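Local coordinates for phosphoribosylaminoimidazole-succinocarboxamide synthase (Pyrococcus horikoshii, PDB 3U55), which catalyses the ATP-dependent ligation of L-aspartate to the carboxylate of 5-amino-1-(5-phosphoribosyl)imidazole-4-carboxylate, giving SAICAR in de novo purine biosynthesis, at residues M25-D30 and N76-E81; A31-G36 and V212-K217; A40-K45 and G218-A223; V54-L59 and D190-D195. One frame throughout, in Å; residues are numbered along the deposited sequence. Where two conformers were deposited one is given.

In the fold
The four contacts tie together segments distant in sequence. Interactions 1, 2 and 3 alternate along the chain, while interaction 4 is nested inside the loops closed by interactions 2 and 3. Interaction 1 lies on the four-stranded sheet, and interaction 4, its centre about 11 Å away, continues the packing beneath it on helix 45-62. Interactions 2 and 3, also with centres about 11 Å apart, share the hairpin 30-33/38-41 and join it to two successive helices near the end of the chain. A salt bridge of 2.8 Å between Lys45 NZ and Asp195 OD1 connects interactions 3 and 4. A sulfate is bound at interaction 2, whose centre is about 20 Å from that of interaction 4.

Interaction 1: M25-D30 and N76-E81; sequences MEFKDD and NRLIVE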
loop_
_atom_site.group_PDB
_atom_site.type_symbol
_atom_site.label_atom_id
_atom_site.label_comp_id
_atom_site.label_asym_id
_atom_site.label_seq_id
_atom_site.Cartn_x
_atom_site.Cartn_y
_atom_site.Cartn_z
ATOM N N MET A 25 -16.223 13.869 22.724
ATOM C CA MET A 25 -16.390 13.640 21.299
ATOM C C MET A 25 -17.843 13.926 20.946
ATOM O O MET A 25 -18.753 13.258 21.440
ATOM C CB MET A 25 -16.007 12.213 20.913
ATOM C CG MET A 25 -16.132 11.922 19.419
ATOM S SD MET A 25 -15.424 10.315 18.986
ATOM C CE MET A 25 -16.549 9.200 19.810
ATOM N N GLU A 26 -18.043 14.925 20.092
ATOM C CA GLU A 26 -19.380 15.410 19.745
ATOM C C GLU A 26 -19.690 15.139 18.278
ATOM O O GLU A 26 -18.917 15.507 17.404
ATOM C CB GLU A 26 -19.484 16.906 20.054
ATOM C CG GLU A 26 -20.827 17.547 19.721
ATOM C CD GLU A 26 -20.802 19.052 19.892
ATOM O OE1 GLU A 26 -21.087 19.763 18.905
ATOM O OE2 GLU A 26 -20.483 19.523 21.005
ATOM N N PHE A 27 -20.824 14.488 18.023
ATOM C CA PHE A 27 -21.230 14.124 16.666
ATOM C C PHE A 27 -22.135 15.207 16.079
ATOM O O PHE A 27 -23.107 15.618 16.711
ATOM C CB PHE A 27 -21.962 12.782 16.671
ATOM C CG PHE A 27 -21.092 11.598 17.032
ATOM C CD1 PHE A 27 -20.737 10.666 16.064
ATOM C CD2 PHE A 27 -20.652 11.404 18.337
ATOM C CE1 PHE A 27 -19.948 9.561 16.387
ATOM C CE2 PHE A 27 -19.859 10.306 18.672
ATOM C CZ PHE A 27 -19.509 9.382 17.695
ATOM N N LYS A 28 -21.816 15.653 14.867
ATOM C CA LYS A 28 -22.558 16.729 14.212
ATOM C C LYS A 28 -23.407 16.200 13.058
ATOM O O LYS A 28 -23.263 15.045 12.652
ATOM C CB LYS A 28 -21.593 17.809 13.706
ATOM C CG LYS A 28 -20.836 18.540 14.806
ATOM C CD LYS A 28 -19.754 19.435 14.220
ATOM N N ASP A 29 -24.291 17.046 12.537
ATOM C CA ASP A 29 -25.174 16.660 11.433
ATOM C C ASP A 29 -24.529 16.829 10.056
ATOM O O ASP A 29 -25.115 16.438 9.042
ATOM C CB ASP A 29 -26.502 17.424 11.511
ATOM C CG ASP A 29 -27.399 16.930 12.639
ATOM O OD1 ASP A 29 -28.466 17.545 12.862
ATOM O OD2 ASP A 29 -27.045 15.928 13.305
ATOM N N ASP A 30 -23.323 17.396 10.033
ATOM C CA ASP A 30 -22.573 17.626 8.792
ATOM C C ASP A 30 -22.105 16.329 8.146
ATOM O O ASP A 30 -21.659 15.405 8.833
ATOM C CB ASP A 30 -21.353 18.516 9.050
ATOM C CG ASP A 30 -21.723 19.890 9.579
ATOM O OD1 ASP A 30 -21.035 20.367 10.503
ATOM O OD2 ASP A 30 -22.692 20.495 9.070
ATOM N N ASN A 76 -25.594 14.587 21.687
ATOM C CA ASN A 76 -24.738 13.856 20.753
ATOM C C ASN A 76 -23.289 13.797 21.229
ATOM O O ASN A 76 -22.367 13.722 20.410
ATOM C CB ASN A 76 -24.762 14.523 19.378
ATOM C CG ASN A 76 -26.145 14.570 18.764
ATOM O OD1 ASN A 76 -27.090 13.955 19.264
ATOM N ND2 ASN A 76 -26.267 15.301 17.662
ATOM N N ARG A 77 -23.100 13.834 22.545
ATOM C CA ARG A 77 -21.772 13.922 23.156
ATOM C C ARG A 77 -21.380 12.630 23.860
ATOM O O ARG A 77 -22.168 12.075 24.642
ATOM C CB ARG A 77 -21.723 15.074 24.170
ATOM C CG ARG A 77 -21.976 16.458 23.595
ATOM C CD ARG A 77 -21.979 17.509 24.699
ATOM N NE ARG A 77 -23.027 17.263 25.688
ATOM C CZ ARG A 77 -24.240 17.809 25.641
ATOM N NH1 ARG A 77 -24.561 18.633 24.653
ATOM N NH2 ARG A 77 -25.133 17.527 26.579
ATOM N N LEU A 78 -20.166 12.159 23.584
ATOM C CA LEU A 78 -19.582 11.030 24.291
ATOM C C LEU A 78 -18.376 11.530 25.072
ATOM O O LEU A 78 -17.668 12.429 24.622
ATOM C CB LEU A 78 -19.132 9.923 23.324
ATOM C CG LEU A 78 -20.105 9.230 22.363
ATOM C CD1 LEU A 78 -19.529 7.870 21.935
ATOM C CD2 LEU A 78 -21.476 9.054 22.985
ATOM N N ILE A 79 -18.159 10.953 26.248
ATOM C CA ILE A 79 -16.923 11.170 26.987
ATOM C C ILE A 79 -15.989 10.026 26.627
ATOM O O ILE A 79 -16.360 8.859 26.739
ATOM C CB ILE A 79 -17.138 11.215 28.505
ATOM C CG1 ILE A 79 -18.211 12.250 28.863
ATOM C CG2 ILE A 79 -15.826 11.568 29.209
ATOM C CD1 ILE A 79 -18.753 12.099 30.264
ATOM N N VAL A 80 -14.793 10.388 26.174
ATOM C CA VAL A 80 -13.811 9.436 25.671
ATOM C C VAL A 80 -12.455 9.665 26.337
ATOM O O VAL A 80 -12.148 10.774 26.783
ATOM C CB VAL A 80 -13.685 9.481 24.107
ATOM C CG1 VAL A 80 -15.009 9.096 23.438
ATOM C CG2 VAL A 80 -13.208 10.853 23.612
ATOM N N GLU A 81 -11.667 8.597 26.418
ATOM C CA GLU A 81 -10.323 8.631 26.979
ATOM C C GLU A 81 -9.378 9.390 26.045
ATOM O O GLU A 81 -9.415 9.193 24.826
ATOM C CB GLU A 81 -9.847 7.191 27.157
ATOM C CG GLU A 81 -8.511 7.018 27.845
ATOM C CD GLU A 81 -8.100 5.559 27.937
ATOM O OE1 GLU A 81 -8.785 4.698 27.339
ATOM O OE2 GLU A 81 -7.089 5.272 28.609
HETATM O O HOH W 1 -28.075 15.047 15.651
#
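The carbonyl oxygen of Asn76 receives the amide of Phe27 in a nearly straight hydrogen bond, Phe27 N to Asn76 O 2.9 Å, and also meets the CA-H of Glu26 and the edge of the Phe27 ring, in the ring plane. Two residue pairs further on, Met25 and Leu78 exchange two backbone bonds: Met25 N reaches Leu78 O at 2.8 Å, and Leu78 N returns to Met25 O at the same length. Between these lies the non-hydrogen-bonded pair Glu26 and Arg77, whose side chains run side by side on one face; their charged ends do not meet, and in the conformer given Arg77 NE bonds instead to Ala73 O.

The other face is apolar. Met25 keeps its CG anti to the backbone N (chi1 -179°) and bends at chi3 (67°), which carries its CE to 3.9 Å from Leu78 CD1 and equally close to Val80 CG1. Phe27 joins them, its CE2 3.9 Å from Leu78 CG, and this face packs partly on helix 45-62. Where the pairing ends, Asn76 ND2 gives Phe27 O a weak bond of 3.3 Å and reaches the carboxylate of Asp29 through a water; Asp29 OD2 is held more directly by Gly46 N. The arrangement is that of two central neighbours in an antiparallel beta sheet, strands 22-27 and 77-81, with a helix against its apolar face.

Interaction 2: A31-G36 and V212-K217; sequences ATAFDG and VFRFDK. With SO4 (sulfate ion), chain C.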
loop_
_atom_site.group_PDB
_atom_site.type_symbol
_atom_site.label_atom_id
_atom_site.label_comp_id
_atom_site.label_asym_id
_atom_site.label_seq_id
_atom_site.Cartn_x
_atom_site.Cartn_y
_atom_site.Cartn_z
ATOM N N ALA A 31 -22.202 16.281 6.820
ATOM C CA ALA A 31 -21.674 15.169 6.041
ATOM C C ALA A 31 -20.761 15.677 4.935
ATOM O O ALA A 31 -21.081 16.653 4.248
ATOM C CB ALA A 31 -22.813 14.329 5.463
ATOM N N THR A 32 -19.612 15.019 4.782
ATOM C CA THR A 32 -18.656 15.353 3.725
ATOM C C THR A 32 -18.300 14.106 2.937
ATOM O O THR A 32 -18.258 13.008 3.485
ATOM C CB THR A 32 -17.341 15.975 4.268
ATOM O OG1 THR A 32 -16.790 15.136 5.292
ATOM C CG2 THR A 32 -17.577 17.376 4.821
ATOM N N ALA A 33 -18.044 14.278 1.643
ATOM C CA ALA A 33 -17.639 13.169 0.794
ATOM C C ALA A 33 -16.675 13.649 -0.276
ATOM O O ALA A 33 -16.535 14.853 -0.500
ATOM C CB ALA A 33 -18.853 12.499 0.161
ATOM N N PHE A 34 -16.015 12.691 -0.922
ATOM C CA PHE A 34 -15.101 12.947 -2.035
ATOM C C PHE A 34 -14.105 14.067 -1.730
ATOM O O PHE A 34 -14.014 15.056 -2.465
ATOM C CB PHE A 34 -15.880 13.234 -3.327
ATOM C CG PHE A 34 -16.945 12.215 -3.640
ATOM C CD1 PHE A 34 -16.623 10.869 -3.799
ATOM C CD2 PHE A 34 -18.271 12.608 -3.794
ATOM C CE1 PHE A 34 -17.605 9.931 -4.092
ATOM C CE2 PHE A 34 -19.261 11.676 -4.094
ATOM C CZ PHE A 34 -18.928 10.335 -4.244
ATOM N N ASP A 35 -13.380 13.897 -0.626
ATOM C CA ASP A 35 -12.328 14.820 -0.197
ATOM C C ASP A 35 -12.829 16.263 -0.035
ATOM O O ASP A 35 -12.176 17.213 -0.479
ATOM C CB ASP A 35 -11.134 14.754 -1.164
ATOM C CG ASP A 35 -9.805 14.991 -0.473
ATOM O OD1 ASP A 35 -9.486 14.246 0.479
ATOM O OD2 ASP A 35 -9.073 15.914 -0.893
ATOM N N GLY A 36 -13.997 16.414 0.589
ATOM C CA GLY A 36 -14.543 17.732 0.912
ATOM C C GLY A 36 -15.386 18.409 -0.155
ATOM O O GLY A 36 -16.023 19.432 0.114
ATOM N N VAL A 212 -25.194 6.055 0.540
ATOM C CA VAL A 212 -26.495 6.627 0.185
ATOM C C VAL A 212 -26.346 8.129 -0.092
ATOM O O VAL A 212 -26.982 8.662 -1.001
ATOM C CB VAL A 212 -27.541 6.343 1.294
ATOM C CG1 VAL A 212 -28.817 7.170 1.102
ATOM C CG2 VAL A 212 -27.877 4.860 1.316
ATOM N N PHE A 213 -25.488 8.790 0.686
ATOM C CA PHE A 213 -25.132 10.192 0.462
ATOM C C PHE A 213 -24.104 10.356 -0.657
ATOM O O PHE A 213 -24.271 11.219 -1.518
ATOM C CB PHE A 213 -24.630 10.834 1.761
ATOM C CG PHE A 213 -23.925 12.153 1.569
ATOM C CD1 PHE A 213 -24.601 13.263 1.055
ATOM C CD2 PHE A 213 -22.586 12.290 1.916
ATOM C CE1 PHE A 213 -23.946 14.481 0.885
ATOM C CE2 PHE A 213 -21.922 13.508 1.756
ATOM C CZ PHE A 213 -22.605 14.605 1.238
ATOM N N ARG A 214 -23.054 9.532 -0.645
ATOM C CA ARG A 214 -22.013 9.575 -1.680
ATOM C C ARG A 214 -22.599 9.468 -3.090
ATOM O O ARG A 214 -22.199 10.211 -3.992
ATOM C CB ARG A 214 -20.967 8.468 -1.478
ATOM C CG ARG A 214 -19.967 8.714 -0.355
ATOM C CD ARG A 214 -18.829 7.699 -0.406
ATOM N NE ARG A 214 -18.000 7.760 0.797
ATOM C CZ ARG A 214 -18.049 6.888 1.802
ATOM N NH1 ARG A 214 -17.255 7.053 2.850
ATOM N NH2 ARG A 214 -18.883 5.853 1.769
ATOM N N PHE A 215 -23.545 8.550 -3.274
ATOM C CA PHE A 215 -24.052 8.256 -4.617
ATOM C C PHE A 215 -25.552 8.486 -4.812
ATOM O O PHE A 215 -26.148 7.956 -5.757
ATOM C CB PHE A 215 -23.645 6.836 -5.028
ATOM C CG PHE A 215 -22.162 6.599 -4.970
ATOM C CD1 PHE A 215 -21.307 7.235 -5.867
ATOM C CD2 PHE A 215 -21.618 5.751 -4.009
ATOM C CE1 PHE A 215 -19.930 7.025 -5.809
ATOM C CE2 PHE A 215 -20.244 5.537 -3.944
ATOM C CZ PHE A 215 -19.399 6.176 -4.846
ATOM N N ASP A 216 -26.145 9.291 -3.930
ATOM C CA ASP A 216 -27.568 9.650 -3.988
ATOM C C ASP A 216 -28.472 8.429 -4.206
ATOM O O ASP A 216 -29.270 8.381 -5.150
ATOM C CB ASP A 216 -27.822 10.729 -5.055
ATOM C CG ASP A 216 -26.985 11.986 -4.838
ATOM O OD1 ASP A 216 -26.597 12.281 -3.685
ATOM O OD2 ASP A 216 -26.716 12.687 -5.833
ATOM N N LYS A 217 -28.332 7.445 -3.324
ATOM C CA LYS A 217 -29.061 6.185 -3.448
ATOM C C LYS A 217 -30.429 6.261 -2.789
ATOM O O LYS A 217 -31.239 5.338 -2.916
ATOM C CB LYS A 217 -28.254 5.035 -2.842
ATOM C CG LYS A 217 -26.949 4.747 -3.556
ATOM C CD LYS A 217 -26.230 3.587 -2.894
ATOM C CE LYS A 217 -25.057 3.129 -3.723
ATOM N NZ LYS A 217 -24.711 1.726 -3.385
HETATM S S SO4 C . -15.251 10.126 1.960
HETATM O O1 SO4 C . -16.538 10.037 2.640
HETATM O O2 SO4 C . -14.633 11.409 2.280
HETATM O O3 SO4 C . -14.397 9.036 2.422
HETATM O O4 SO4 C . -15.458 10.028 0.516
#
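Strand segment 31-33 and the short helix 211-214 come together without a backbone hydrogen bond between them, their nearest CA atoms, those of Ala33 and Arg214, standing 6.2 Å apart. It is a beta-hairpin packed against a short helix: strand 30-33 pairs with 38-41, and Phe34 opens the turn between them with positive phi.

Phe213 fills the join. With CG anti to its backbone N (chi1 166°), the ring swings to the strand and takes the methyl of Ala31 over one face in a CH-pi contact, CB lying 4.2 Å from the ring centroid. The methyl of Ala33 meets the same ring obliquely, its CB 3.6 Å from Phe213 CE2, and this Ala33 methyl also packs against CG of Arg214. Phe42 and Lys38 also meet the Phe213 ring.

Nearer the solvent, Phe34 reaches across the helix end. Its edge, at CZ, approaches Arg214 O to 3.3 Å and is turned toward the face of Phe215, an offset edge-to-face pair with planes at 61°.

A sulfate, probably from the crystallisation medium, sits between the hairpin turn and the helix. Arg214 extends from CG to NE and presents the edge of its guanidinium, whose NH2 is held by a salt bridge to Asp211; Lys210 also binds the ion. The hairpin contributes a backbone amide, Phe34 N to sulfate O4 at 3.1 Å, while Arg214 NE and NH1 both bond to sulfate O1, NH1 at 3.1 Å.

Interaction 3: A40-K45 and G218-A223; sequences ARFKGK and GDLIEA
Leu220 covers the ring of Phe42 from one face, and this is the tight part of the contact. Its CB stands 4.0 Å from the ring centroid in a CH-pi contact, and its CD2 comes to 3.7 Å from Phe42 CG. The two side chains cross at about a right angle, and the same Leu220 CD2 also touches the aliphatic chain of Lys45 at CD, 3.8 Å away. Beyond that point Lys45 bends at its last two torsions and carries NZ away to a salt bridge with Asp195.

Next to the ring, Ile221 slots its CD1 into the type II turn from Phe42 to Lys45. With CG1 anti to the carbonyl carbon (chi1 -75°) and a bend at chi2 (-58°), the CD1 methyl comes to 3.4 Å from Lys43 O and 3.6 Å from Lys45 N.

The outer side is looser and more polar. Lys43 leads its amine away from the helix, while Asp219 stays at the exposed helix start, where its OD1 accepts from Glu222 N at 2.9 Å. The contact is thus a helix N-terminus, N-capped by Asp219, laid against the turn that leads from hairpin strand 38-41 into helix 45-62.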
loop_
_atom_site.group_PDB
_atom_site.type_symbol
_atom_site.label_atom_id
_atom_site.label_comp_id
_atom_site.label_asym_id
_atom_site.label_seq_id
_atom_site.Cartn_x
_atom_site.Cartn_y
_atom_site.Cartn_z
ATOM N N ALA A 40 -23.254 18.352 2.816
ATOM C CA ALA A 40 -24.666 18.506 3.169
ATOM C C ALA A 40 -24.851 18.325 4.674
ATOM O O ALA A 40 -23.972 17.789 5.356
ATOM C CB ALA A 40 -25.532 17.510 2.400
ATOM N N ARG A 41 -25.991 18.781 5.185
ATOM C CA ARG A 41 -26.351 18.588 6.587
ATOM C C ARG A 41 -27.606 17.736 6.689
ATOM O O ARG A 41 -28.607 18.008 6.018
ATOM C CB ARG A 41 -26.589 19.932 7.278
ATOM C CG ARG A 41 -25.376 20.853 7.327
ATOM C CD ARG A 41 -25.663 22.119 8.137
ATOM N NE ARG A 41 -25.681 21.863 9.578
ATOM C CZ ARG A 41 -26.780 21.660 10.304
ATOM N NH1 ARG A 41 -27.980 21.678 9.737
ATOM N NH2 ARG A 41 -26.675 21.435 11.606
ATOM N N PHE A 42 -27.554 16.709 7.533
ATOM C CA PHE A 42 -28.681 15.797 7.700
ATOM C C PHE A 42 -29.170 15.813 9.139
ATOM O O PHE A 42 -28.473 15.346 10.046
ATOM C CB PHE A 42 -28.291 14.375 7.284
ATOM C CG PHE A 42 -27.958 14.242 5.828
ATOM C CD1 PHE A 42 -28.966 14.061 4.886
ATOM C CD2 PHE A 42 -26.636 14.288 5.397
ATOM C CE1 PHE A 42 -28.665 13.930 3.534
ATOM C CE2 PHE A 42 -26.323 14.163 4.047
ATOM C CZ PHE A 42 -27.339 13.984 3.112
ATOM N N LYS A 43 -30.370 16.358 9.339
ATOM C CA LYS A 43 -30.919 16.556 10.679
ATOM C C LYS A 43 -31.115 15.228 11.402
ATOM O O LYS A 43 -31.889 14.372 10.960
ATOM C CB LYS A 43 -32.236 17.343 10.620
ATOM C CG LYS A 43 -32.938 17.533 11.961
ATOM C CD LYS A 43 -32.172 18.457 12.901
ATOM C CE LYS A 43 -32.897 18.582 14.235
ATOM N NZ LYS A 43 -32.203 19.516 15.172
ATOM N N GLY A 44 -30.400 15.071 12.511
ATOM C CA GLY A 44 -30.464 13.856 13.314
ATOM C C GLY A 44 -29.336 12.864 13.079
ATOM O O GLY A 44 -29.229 11.874 13.806
ATOM N N LYS A 45 -28.493 13.110 12.074
ATOM C CA LYS A 45 -27.388 12.191 11.773
ATOM C C LYS A 45 -26.418 12.068 12.952
ATOM O O LYS A 45 -25.976 10.966 13.290
ATOM C CB LYS A 45 -26.631 12.609 10.507
ATOM C CG LYS A 45 -25.476 11.671 10.154
ATOM C CD LYS A 45 -24.783 12.035 8.846
ATOM C CE LYS A 45 -23.725 13.110 9.037
ATOM N NZ LYS A 45 -22.490 12.626 9.736
ATOM N N GLY A 218 -30.678 7.366 -2.091
ATOM C CA GLY A 218 -31.921 7.571 -1.366
ATOM C C GLY A 218 -31.761 8.548 -0.220
ATOM O O GLY A 218 -30.873 9.398 -0.232
ATOM N N ASP A 219 -32.629 8.410 0.776
ATOM C CA ASP A 219 -32.662 9.304 1.923
ATOM C C ASP A 219 -31.686 8.792 2.982
ATOM O O ASP A 219 -31.902 7.716 3.561
ATOM C CB ASP A 219 -34.090 9.359 2.475
ATOM C CG ASP A 219 -34.282 10.441 3.521
ATOM O OD1 ASP A 219 -33.769 10.296 4.652
ATOM O OD2 ASP A 219 -34.980 11.430 3.219
ATOM N N LEU A 220 -30.618 9.557 3.219
ATOM C CA LEU A 220 -29.586 9.170 4.189
ATOM C C LEU A 220 -30.156 8.919 5.583
ATOM O O LEU A 220 -29.849 7.900 6.208
ATOM C CB LEU A 220 -28.445 10.202 4.261
ATOM C CG LEU A 220 -27.353 9.906 5.314
ATOM C CD1 LEU A 220 -25.956 10.125 4.778
ATOM C CD2 LEU A 220 -27.550 10.675 6.623
ATOM N N ILE A 221 -30.970 9.853 6.070
ATOM C CA ILE A 221 -31.535 9.741 7.412
ATOM C C ILE A 221 -32.378 8.467 7.554
ATOM O O ILE A 221 -32.264 7.749 8.549
ATOM C CB ILE A 221 -32.321 11.019 7.820
ATOM C CG1 ILE A 221 -31.346 12.153 8.171
ATOM C CG2 ILE A 221 -33.281 10.740 8.981
ATOM C CD1 ILE A 221 -30.361 11.828 9.308
ATOM N N GLU A 222 -33.194 8.180 6.541
ATOM C CA GLU A 222 -34.010 6.960 6.547
ATOM C C GLU A 222 -33.153 5.690 6.593
ATOM O O GLU A 222 -33.494 4.742 7.301
ATOM C CB GLU A 222 -34.980 6.929 5.360
ATOM C CG GLU A 222 -36.041 8.036 5.380
ATOM C CD GLU A 222 -36.763 8.156 6.716
ATOM O OE1 GLU A 222 -36.649 9.227 7.354
ATOM O OE2 GLU A 222 -37.431 7.181 7.131
ATOM N N ALA A 223 -32.042 5.688 5.854
ATOM C CA ALA A 223 -31.111 4.557 5.852
ATOM C C ALA A 223 -30.464 4.359 7.229
ATOM O O ALA A 223 -30.387 3.234 7.723
ATOM C CB ALA A 223 -30.049 4.729 4.766
#

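Interaction 4: V54-L59 and D190-D195; sequences VIFFKL and DEISPD
Phe56 and Phe57 both set CG anti to their carbonyl carbons (chi1 -67° and -73°), and from successive positions on the helix their rings diverge to meet Ile192 by different branches. This is helix-on-loop packing in the protein interior: helix 45-62 lies against the connection between strands 186-188 and 197-201.

Ile192 divides its methyls between the rings. Its CG2 rests 3.5 Å from Phe56 CD2, whereas CD1 lies 4.0 Å from Phe57 CE1, approaching that ring obliquely. Each ring also turns an edge to a backbone carbonyl lying in its plane: Phe56 CD2 to Ile192 O and Phe57 CZ to Asp190 O are both 3.3 Å. Such edge contacts suit the slightly positive rim hydrogens of an aromatic ring. Phe56 also touches Leu160 and Leu164 of helix 143-165, and the Phe57 ring meets that of His68.

Asp190 and Glu191 turn their CB bonds away from segment 54-59, and Lys13 forms salt bridges with both; Ile192 N is bonded to Ser53 OG of the helix. Ser193 shapes the bend as an ST turn, its OG taking Asp195 N at 3.1 Å while donating to Glu191 OE1 at 2.6 Å, from above the carboxylate plane.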
loop_
_atom_site.group_PDB
_atom_site.type_symbol
_atom_site.label_atom_id
_atom_site.label_comp_id
_atom_site.label_asym_id
_atom_site.label_seq_id
_atom_site.Cartn_x
_atom_site.Cartn_y
_atom_site.Cartn_z
ATOM N N VAL A 54 -21.913 4.186 20.536
ATOM C CA VAL A 54 -22.061 3.695 21.907
ATOM C C VAL A 54 -22.416 2.210 21.915
ATOM O O VAL A 54 -21.780 1.420 22.620
ATOM C CB VAL A 54 -23.105 4.527 22.698
ATOM C CG1 VAL A 54 -23.434 3.875 24.030
ATOM C CG2 VAL A 54 -22.584 5.923 22.935
ATOM N N ILE A 55 -23.416 1.835 21.118
ATOM C CA ILE A 55 -23.827 0.438 21.013
ATOM C C ILE A 55 -22.643 -0.462 20.622
ATOM O O ILE A 55 -22.382 -1.476 21.275
ATOM C CB ILE A 55 -24.999 0.253 20.020
ATOM C CG1 ILE A 55 -26.289 0.844 20.603
ATOM C CG2 ILE A 55 -25.196 -1.227 19.686
ATOM C CD1 ILE A 55 -27.356 1.157 19.573
ATOM N N PHE A 56 -21.932 -0.084 19.559
ATOM C CA PHE A 56 -20.799 -0.877 19.084
ATOM C C PHE A 56 -19.639 -0.915 20.077
ATOM O O PHE A 56 -19.075 -1.981 20.306
ATOM C CB PHE A 56 -20.328 -0.416 17.702
ATOM C CG PHE A 56 -21.324 -0.676 16.592
ATOM C CD1 PHE A 56 -21.855 -1.951 16.387
ATOM C CD2 PHE A 56 -21.705 0.349 15.729
ATOM C CE1 PHE A 56 -22.766 -2.194 15.348
ATOM C CE2 PHE A 56 -22.601 0.122 14.689
ATOM C CZ PHE A 56 -23.140 -1.152 14.498
ATOM N N PHE A 57 -19.285 0.230 20.664
ATOM C CA PHE A 57 -18.217 0.270 21.681
ATOM C C PHE A 57 -18.516 -0.648 22.860
ATOM O O PHE A 57 -17.632 -1.372 23.325
ATOM C CB PHE A 57 -17.963 1.685 22.212
ATOM C CG PHE A 57 -17.251 2.602 21.244
ATOM C CD1 PHE A 57 -16.214 2.139 20.441
ATOM C CD2 PHE A 57 -17.602 3.951 21.173
ATOM C CE1 PHE A 57 -15.552 3.004 19.557
ATOM C CE2 PHE A 57 -16.948 4.822 20.298
ATOM C CZ PHE A 57 -15.925 4.349 19.488
ATOM N N LYS A 58 -19.755 -0.605 23.349
ATOM C CA LYS A 58 -20.158 -1.449 24.475
ATOM C C LYS A 58 -20.053 -2.930 24.126
ATOM O O LYS A 58 -19.544 -3.721 24.923
ATOM C CB LYS A 58 -21.573 -1.096 24.946
ATOM C CG LYS A 58 -21.640 0.173 25.782
ATOM C CD LYS A 58 -23.084 0.570 26.060
ATOM C CE LYS A 58 -23.158 1.708 27.069
ATOM N NZ LYS A 58 -24.551 2.219 27.220
ATOM N N LEU A 59 -20.501 -3.294 22.923
ATOM C CA LEU A 59 -20.391 -4.675 22.439
ATOM C C LEU A 59 -18.932 -5.154 22.376
ATOM O O LEU A 59 -18.604 -6.253 22.840
ATOM C CB LEU A 59 -21.077 -4.825 21.072
ATOM C CG LEU A 59 -20.896 -6.133 20.291
ATOM C CD1 LEU A 59 -21.700 -7.277 20.904
ATOM C CD2 LEU A 59 -21.298 -5.919 18.834
ATOM N N ASP A 190 -11.856 7.026 17.777
ATOM C CA ASP A 190 -12.783 7.562 16.770
ATOM C C ASP A 190 -14.222 7.055 16.985
ATOM O O ASP A 190 -14.714 7.046 18.124
ATOM C CB ASP A 190 -12.267 7.302 15.334
ATOM C CG ASP A 190 -12.934 8.199 14.295
ATOM O OD1 ASP A 190 -13.545 7.667 13.343
ATOM O OD2 ASP A 190 -12.862 9.438 14.434
ATOM N N GLU A 191 -14.882 6.635 15.905
ATOM C CA GLU A 191 -16.296 6.251 15.942
ATOM C C GLU A 191 -16.526 4.938 15.204
ATOM O O GLU A 191 -15.663 4.481 14.445
ATOM C CB GLU A 191 -17.165 7.354 15.304
ATOM C CG GLU A 191 -17.007 7.464 13.785
ATOM C CD GLU A 191 -17.898 8.524 13.146
ATOM O OE1 GLU A 191 -19.128 8.322 13.053
ATOM O OE2 GLU A 191 -17.355 9.558 12.714
ATOM N N ILE A 192 -17.693 4.340 15.426
ATOM C CA ILE A 192 -18.148 3.202 14.626
ATOM C C ILE A 192 -19.608 3.468 14.290
ATOM O O ILE A 192 -20.473 3.403 15.165
ATOM C CB ILE A 192 -18.002 1.839 15.359
ATOM C CG1 ILE A 192 -16.558 1.600 15.809
ATOM C CG2 ILE A 192 -18.470 0.690 14.455
ATOM C CD1 ILE A 192 -16.379 0.369 16.682
ATOM N N SER A 193 -19.868 3.785 13.024
ATOM C CA SER A 193 -21.180 4.257 12.597
ATOM C C SER A 193 -21.386 4.015 11.104
ATOM O O SER A 193 -20.455 3.609 10.403
ATOM C CB SER A 193 -21.305 5.759 12.883
ATOM O OG SER A 193 -20.540 6.500 11.949
ATOM N N PRO A 194 -22.607 4.287 10.599
ATOM C CA PRO A 194 -22.838 4.198 9.159
ATOM C C PRO A 194 -22.012 5.205 8.342
ATOM O O PRO A 194 -21.975 5.107 7.114
ATOM C CB PRO A 194 -24.334 4.496 9.031
ATOM C CG PRO A 194 -24.906 4.111 10.357
ATOM C CD PRO A 194 -23.862 4.521 11.338
ATOM N N ASP A 195 -21.375 6.163 9.016
ATOM C CA ASP A 195 -20.390 7.052 8.381
ATOM C C ASP A 195 -19.055 6.346 8.094
ATOM O O ASP A 195 -18.385 6.658 7.106
ATOM C CB ASP A 195 -20.113 8.284 9.262
ATOM C CG ASP A 195 -20.999 9.483 8.917
ATOM O OD1 ASP A 195 -20.590 10.624 9.222
ATOM O OD2 ASP A 195 -22.091 9.297 8.345
#